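PDB 5DNL: imidazoleglycerol-phosphate dehydratase from Pyrococcus furiosus, which catalyses the dehydration of D-erythro-1-(imidazol-4-yl)glycerol 3-phosphate to 3-(imidazol-4-yl)-2-oxopropyl phosphate, the sixth step of histidine biosynthesis. Local coordinates for residues A35-K40 with L155-R160; A87-S92 with E149-G154. All coordinates share one frame; numbering follows the deposited sequence.

How the contacts relate
Both contacts use helix 144-162, and their centres lie about 11 Å apart. Contact 2 sets its earlier turns, 149-154, against strand 87-94 of a mixed four-stranded sheet; contact 1 sets the next turns, 155-160, against the end of helix 25-38. Along the chain the order is 35-40, 87-92, 149-154, 155-160, so the pair closing contact 2 falls within the span closed by contact 1. They touch directly: L155 CD2 packs on V91 CG1, and Y37 OH makes a weak hydrogen bond with K153 NZ. One helix thus ties the sheet to helix 25-38 while E149 binds the manganese and K153 the phosphonate of the inhibitor, and both contacts also meet a second subunit.

Contact 1 (A35-K40 with L155-R160)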
loop_
_atom_site.group_PDB
_atom_site.type_symbol
_atom_site.label_atom_id
_atom_site.label_comp_id
_atom_site.label_asym_id
_atom_site.label_seq_id
_atom_site.Cartn_x
_atom_site.Cartn_y
_atom_site.Cartn_z
ATOM N N ALA A 35 47.241 -12.949 12.236
ATOM C CA ALA A 35 48.468 -13.032 13.035
ATOM C C ALA A 35 49.235 -11.721 13.002
ATOM O O ALA A 35 49.790 -11.309 14.016
ATOM C CB ALA A 35 49.335 -14.168 12.542
ATOM N N PHE A 36 49.256 -11.068 11.836
ATOM C CA PHE A 36 50.004 -9.811 11.683
ATOM C C PHE A 36 49.442 -8.733 12.614
ATOM O O PHE A 36 50.182 -8.035 13.305
ATOM C CB PHE A 36 49.953 -9.339 10.234
ATOM C CG PHE A 36 50.859 -8.168 9.932
ATOM C CD1 PHE A 36 52.190 -8.373 9.604
ATOM C CD2 PHE A 36 50.360 -6.878 9.954
ATOM C CE1 PHE A 36 52.995 -7.298 9.293
ATOM C CE2 PHE A 36 51.167 -5.794 9.662
ATOM C CZ PHE A 36 52.488 -6.010 9.327
ATOM N N TYR A 37 48.112 -8.599 12.644
ATOM C CA TYR A 37 47.476 -7.598 13.457
ATOM C C TYR A 37 47.396 -7.973 14.946
ATOM O O TYR A 37 47.353 -7.079 15.803
ATOM C CB TYR A 37 46.122 -7.193 12.853
ATOM C CG TYR A 37 46.356 -6.417 11.567
ATOM C CD1 TYR A 37 46.624 -5.055 11.608
ATOM C CD2 TYR A 37 46.425 -7.042 10.345
ATOM C CE1 TYR A 37 46.901 -4.335 10.445
ATOM C CE2 TYR A 37 46.713 -6.344 9.181
ATOM C CZ TYR A 37 46.928 -4.997 9.223
ATOM O OH TYR A 37 47.191 -4.319 8.050
ATOM N N LEU A 38 47.414 -9.267 15.257
ATOM C CA LEU A 38 47.610 -9.739 16.649
ATOM C C LEU A 38 48.998 -9.346 17.183
ATOM O O LEU A 38 49.165 -9.073 18.377
ATOM C CB LEU A 38 47.424 -11.249 16.736
ATOM C CG LEU A 38 47.591 -11.910 18.112
ATOM C CD1 LEU A 38 46.489 -11.459 19.056
ATOM C CD2 LEU A 38 47.587 -13.407 17.982
ATOM N N GLY A 39 49.968 -9.339 16.282
ATOM C CA GLY A 39 51.340 -8.982 16.631
ATOM C C GLY A 39 52.156 -10.156 17.110
ATOM O O GLY A 39 53.096 -9.972 17.877
ATOM N N LYS A 40 51.813 -11.356 16.659
ATOM C CA LYS A 40 52.498 -12.573 17.073
ATOM C C LYS A 40 52.814 -13.436 15.872
ATOM O O LYS A 40 52.029 -13.525 14.931
ATOM C CB LYS A 40 51.654 -13.333 18.103
ATOM C CG LYS A 40 51.651 -12.630 19.443
ATOM C CD LYS A 40 50.936 -13.392 20.539
ATOM C CE LYS A 40 51.193 -12.730 21.889
ATOM N NZ LYS A 40 50.132 -13.024 22.895
ATOM N N LEU A 155 39.849 -8.787 14.189
ATOM C CA LEU A 155 40.027 -9.822 15.211
ATOM C C LEU A 155 41.444 -9.812 15.763
ATOM O O LEU A 155 41.635 -9.919 16.974
ATOM C CB LEU A 155 39.672 -11.191 14.659
ATOM C CG LEU A 155 38.172 -11.462 14.554
ATOM C CD1 LEU A 155 37.943 -12.663 13.655
ATOM C CD2 LEU A 155 37.546 -11.685 15.915
ATOM N N GLY A 156 42.430 -9.694 14.878
ATOM C CA GLY A 156 43.821 -9.645 15.333
ATOM C C GLY A 156 44.066 -8.453 16.230
ATOM O O GLY A 156 44.601 -8.618 17.344
ATOM N N MET A 157 43.645 -7.269 15.793
ATOM C CA MET A 157 43.829 -6.047 16.588
ATOM C C MET A 157 43.095 -6.116 17.923
ATOM O O MET A 157 43.621 -5.713 18.934
ATOM C CB MET A 157 43.334 -4.818 15.833
ATOM C CG MET A 157 44.123 -4.436 14.614
ATOM S SD MET A 157 45.683 -3.638 15.030
ATOM C CE MET A 157 45.277 -3.065 16.657
ATOM N N ALA A 158 41.865 -6.610 17.916
ATOM C CA ALA A 158 41.068 -6.669 19.133
ATOM C C ALA A 158 41.659 -7.625 20.141
ATOM O O ALA A 158 41.733 -7.316 21.345
ATOM C CB ALA A 158 39.619 -7.042 18.822
ATOM N N LEU A 159 42.101 -8.779 19.658
ATOM C CA LEU A 159 42.706 -9.779 20.527
ATOM C C LEU A 159 44.102 -9.357 20.984
ATOM O O LEU A 159 44.508 -9.724 22.083
ATOM C CB LEU A 159 42.712 -11.173 19.898
ATOM C CG LEU A 159 41.340 -11.870 19.948
ATOM C CD1 LEU A 159 41.242 -12.960 18.915
ATOM C CD2 LEU A 159 41.049 -12.411 21.347
ATOM N N ARG A 160 44.804 -8.547 20.196
ATOM C CA ARG A 160 46.080 -7.977 20.686
ATOM C C ARG A 160 45.838 -7.265 22.022
ATOM O O ARG A 160 46.622 -7.411 22.970
ATOM C CB ARG A 160 46.671 -6.998 19.670
ATOM C CG ARG A 160 48.030 -6.406 20.073
ATOM C CD ARG A 160 48.390 -5.167 19.276
ATOM N NE ARG A 160 48.392 -5.345 17.833
ATOM C CZ ARG A 160 48.569 -4.360 16.944
ATOM N NH1 ARG A 160 48.786 -3.109 17.346
ATOM N NH2 ARG A 160 48.529 -4.617 15.633
#
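R160 reaches from helix 144-162 to the C-terminal end of helix 25-38 and holds the Y37 carbonyl, a helix-to-helix packing in the S5-like alpha+beta fold of the dehydratase. A bend at chi3 (-56°) turns the guanidinium back toward this carbonyl. The neighbouring F36 O accepts a hydrogen bond from R168 of a second subunit.

Backbone packing is close where L38 lies over G156, their CA atoms 4.0 Å apart. A side chain at G156 would run into L38 N, and L38 CA makes a CH...O contact with G156 O. After L38 the chain leaves the helix at G39, which has positive phi.

Apolar contacts flank the polar grip. L38 CG, anti to the backbone N, carries CD1 onto the helix backbone, 3.6 Å from R160 N, and beside L159 CB. In one of its two conformers M157 makes a Met-aromatic contact, SD at the edge of the Y37 ring and 3.8 Å from Y37 CD1.

The R160 grip itself is side-on: NE (2.9 Å) and NH2 (2.7 Å) of R160 both donate to Y37 O from the same face of the carbonyl plane, in bent bonds with N-H...O angles of 135° and 139°.

Contact 2 (A87-S92 with E149-G154); sequences ALVLVS and EAAFKG. With MN (manganese (II) ion), chain E; 5DL ([(2S)-2-hydroxy-3-(1H-1,2,4-triazol-1-yl)propyl]phosphonic acid), chain F.
V89 and V91 of strand 87-94 press their methyls against helix 144-162, one layer of helix on sheet in this S5-like alpha+beta fold. The short segments run roughly the same way, 35° apart, with axes 7.9 Å from each other at closest approach.

The packing is apolar. V89 straddles the A150-A151 step, its CG2 against A150 CB at 3.8 Å and its CG1 near A151 CA. V91 sits one turn on: CG2 meets A151 O at 3.8 Å, and CB and CG1 lie over the G154 carbonyl group. With CG1 anti to the backbone N (chi1 178°), V91 CG2 comes to 3.9 Å from G154 CA, where a side chain on G154 would collide with it. Were V91 an alanine, both methyls would go, which is likely to open a gap over the G154 backbone where helix and strand now meet. I136 of strand 133-140 packs on V89, V91 and A151.

Metal and ligand bonds come from other sides of the helix. E149 OE1 binds manganese at 2.1 Å. Triazole N1 and hydroxyl O13 of the inhibitor chelate the same ion; H29 and H145, with H53 of another subunit, complete the site. K153, extended beyond CG, donates a hydrogen bond from NZ to phosphonate O12 of the inhibitor (2.8 Å). R76, R98, S171 and K173 of a second subunit also bind this inhibitor.

The chemistry thus divides by helix side: alanine, glycine and valine seat the helix on the sheet, while a carboxylate and an ammonium one turn apart take the metal and the phosphonate.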
loop_
_atom_site.group_PDB
_atom_site.type_symbol
_atom_site.label_atom_id
_atom_site.label_comp_id
_atom_site.label_asym_id
_atom_site.label_seq_id
_atom_site.Cartn_x
_atom_site.Cartn_y
_atom_site.Cartn_z
ATOM N N ALA A 87 34.954 -1.111 2.772
ATOM C CA ALA A 87 34.554 -1.836 3.986
ATOM C C ALA A 87 34.921 -1.063 5.242
ATOM O O ALA A 87 35.979 -0.413 5.303
ATOM C CB ALA A 87 35.175 -3.226 4.042
ATOM N N LEU A 88 34.060 -1.157 6.247
ATOM C CA LEU A 88 34.354 -0.621 7.576
ATOM C C LEU A 88 33.726 -1.572 8.571
ATOM O O LEU A 88 32.507 -1.728 8.558
ATOM C CB LEU A 88 33.789 0.793 7.723
ATOM C CG LEU A 88 34.144 1.501 9.034
ATOM C CD1 LEU A 88 35.635 1.761 9.092
ATOM C CD2 LEU A 88 33.346 2.794 9.137
ATOM N N VAL A 89 34.529 -2.261 9.369
ATOM C CA VAL A 89 34.039 -3.372 10.173
ATOM C C VAL A 89 34.457 -3.176 11.624
ATOM O O VAL A 89 35.635 -2.972 11.907
ATOM C CB VAL A 89 34.567 -4.707 9.641
ATOM C CG1 VAL A 89 34.078 -5.872 10.507
ATOM C CG2 VAL A 89 34.169 -4.934 8.193
ATOM N N LEU A 90 33.471 -3.247 12.513
ATOM C CA LEU A 90 33.705 -3.214 13.950
ATOM C C LEU A 90 33.845 -4.645 14.476
ATOM O O LEU A 90 33.023 -5.520 14.160
ATOM C CB LEU A 90 32.549 -2.498 14.654
ATOM C CG LEU A 90 32.475 -2.641 16.184
ATOM C CD1 LEU A 90 33.672 -2.050 16.916
ATOM C CD2 LEU A 90 31.181 -2.009 16.668
ATOM N N VAL A 91 34.909 -4.892 15.248
ATOM C CA VAL A 91 35.144 -6.168 15.892
ATOM C C VAL A 91 35.265 -5.901 17.379
ATOM O O VAL A 91 36.046 -5.044 17.804
ATOM C CB VAL A 91 36.412 -6.864 15.374
ATOM C CG1 VAL A 91 36.633 -8.178 16.135
ATOM C CG2 VAL A 91 36.277 -7.107 13.894
ATOM N N SER A 92 34.461 -6.602 18.171
ATOM C CA SER A 92 34.479 -6.417 19.620
ATOM C C SER A 92 34.577 -7.761 20.296
ATOM O O SER A 92 33.772 -8.667 20.004
ATOM C CB SER A 92 33.206 -5.680 20.063
ATOM O OG SER A 92 33.176 -5.450 21.478
ATOM N N GLU A 149 38.377 -9.642 5.005
ATOM C CA GLU A 149 39.741 -9.352 5.462
ATOM C C GLU A 149 39.734 -8.286 6.563
ATOM O O GLU A 149 40.499 -8.402 7.512
ATOM C CB GLU A 149 40.677 -8.963 4.311
ATOM C CG GLU A 149 42.138 -8.910 4.719
ATOM C CD GLU A 149 43.079 -8.663 3.588
ATOM O OE1 GLU A 149 42.681 -8.760 2.398
ATOM O OE2 GLU A 149 44.236 -8.299 3.922
ATOM N N ALA A 150 38.902 -7.249 6.455
ATOM C CA ALA A 150 38.795 -6.283 7.544
ATOM C C ALA A 150 38.383 -6.955 8.861
ATOM O O ALA A 150 38.895 -6.621 9.922
ATOM C CB ALA A 150 37.835 -5.161 7.187
ATOM N N ALA A 151 37.466 -7.919 8.792
ATOM C CA ALA A 151 37.089 -8.681 9.981
ATOM C C ALA A 151 38.266 -9.438 10.592
ATOM O O ALA A 151 38.437 -9.426 11.803
ATOM C CB ALA A 151 35.955 -9.635 9.651
ATOM N N PHE A 152 39.070 -10.098 9.764
ATOM C CA PHE A 152 40.247 -10.823 10.273
ATOM C C PHE A 152 41.316 -9.875 10.838
ATOM O O PHE A 152 41.890 -10.155 11.909
ATOM C CB PHE A 152 40.852 -11.756 9.222
ATOM C CG PHE A 152 40.168 -13.084 9.132
ATOM C CD1 PHE A 152 39.054 -13.279 8.330
ATOM C CD2 PHE A 152 40.648 -14.161 9.858
ATOM C CE1 PHE A 152 38.440 -14.528 8.238
ATOM C CE2 PHE A 152 40.036 -15.419 9.793
ATOM C CZ PHE A 152 38.928 -15.607 8.969
ATOM N N LYS A 153 41.568 -8.762 10.157
ATOM C CA LYS A 153 42.496 -7.748 10.700
ATOM C C LYS A 153 41.985 -7.257 12.053
ATOM O O LYS A 153 42.748 -7.106 13.019
ATOM C CB LYS A 153 42.622 -6.554 9.756
ATOM C CG LYS A 153 43.332 -6.790 8.437
ATOM C CD LYS A 153 43.554 -5.465 7.725
ATOM C CE LYS A 153 44.373 -5.599 6.444
ATOM N NZ LYS A 153 44.740 -4.238 5.958
ATOM N N GLY A 154 40.679 -7.002 12.117
ATOM C CA GLY A 154 40.046 -6.541 13.320
ATOM C C GLY A 154 40.095 -7.514 14.469
ATOM O O GLY A 154 40.292 -7.108 15.605
HETATM MN MN MN E . 43.748 -9.252 0.608
HETATM N N1 5DL F . 43.045 -7.319 -0.279
HETATM C C3 5DL F . 43.047 -5.099 -0.636
HETATM N N2 5DL F . 43.504 -6.093 0.134
HETATM C C8 5DL F . 46.574 -6.185 2.427
HETATM C C7 5DL F . 45.747 -6.531 1.188
HETATM C C6 5DL F . 44.376 -5.877 1.283
HETATM C C5 5DL F . 42.293 -7.010 -1.341
HETATM O O10 5DL F . 47.230 -3.777 1.450
HETATM P P9 5DL F . 46.850 -4.420 2.741
HETATM O O11 5DL F . 47.920 -4.341 3.804
HETATM O O12 5DL F . 45.571 -3.811 3.298
HETATM O O13 5DL F . 45.582 -7.950 1.053
HETATM N N4 5DL F . 42.265 -5.681 -1.594
#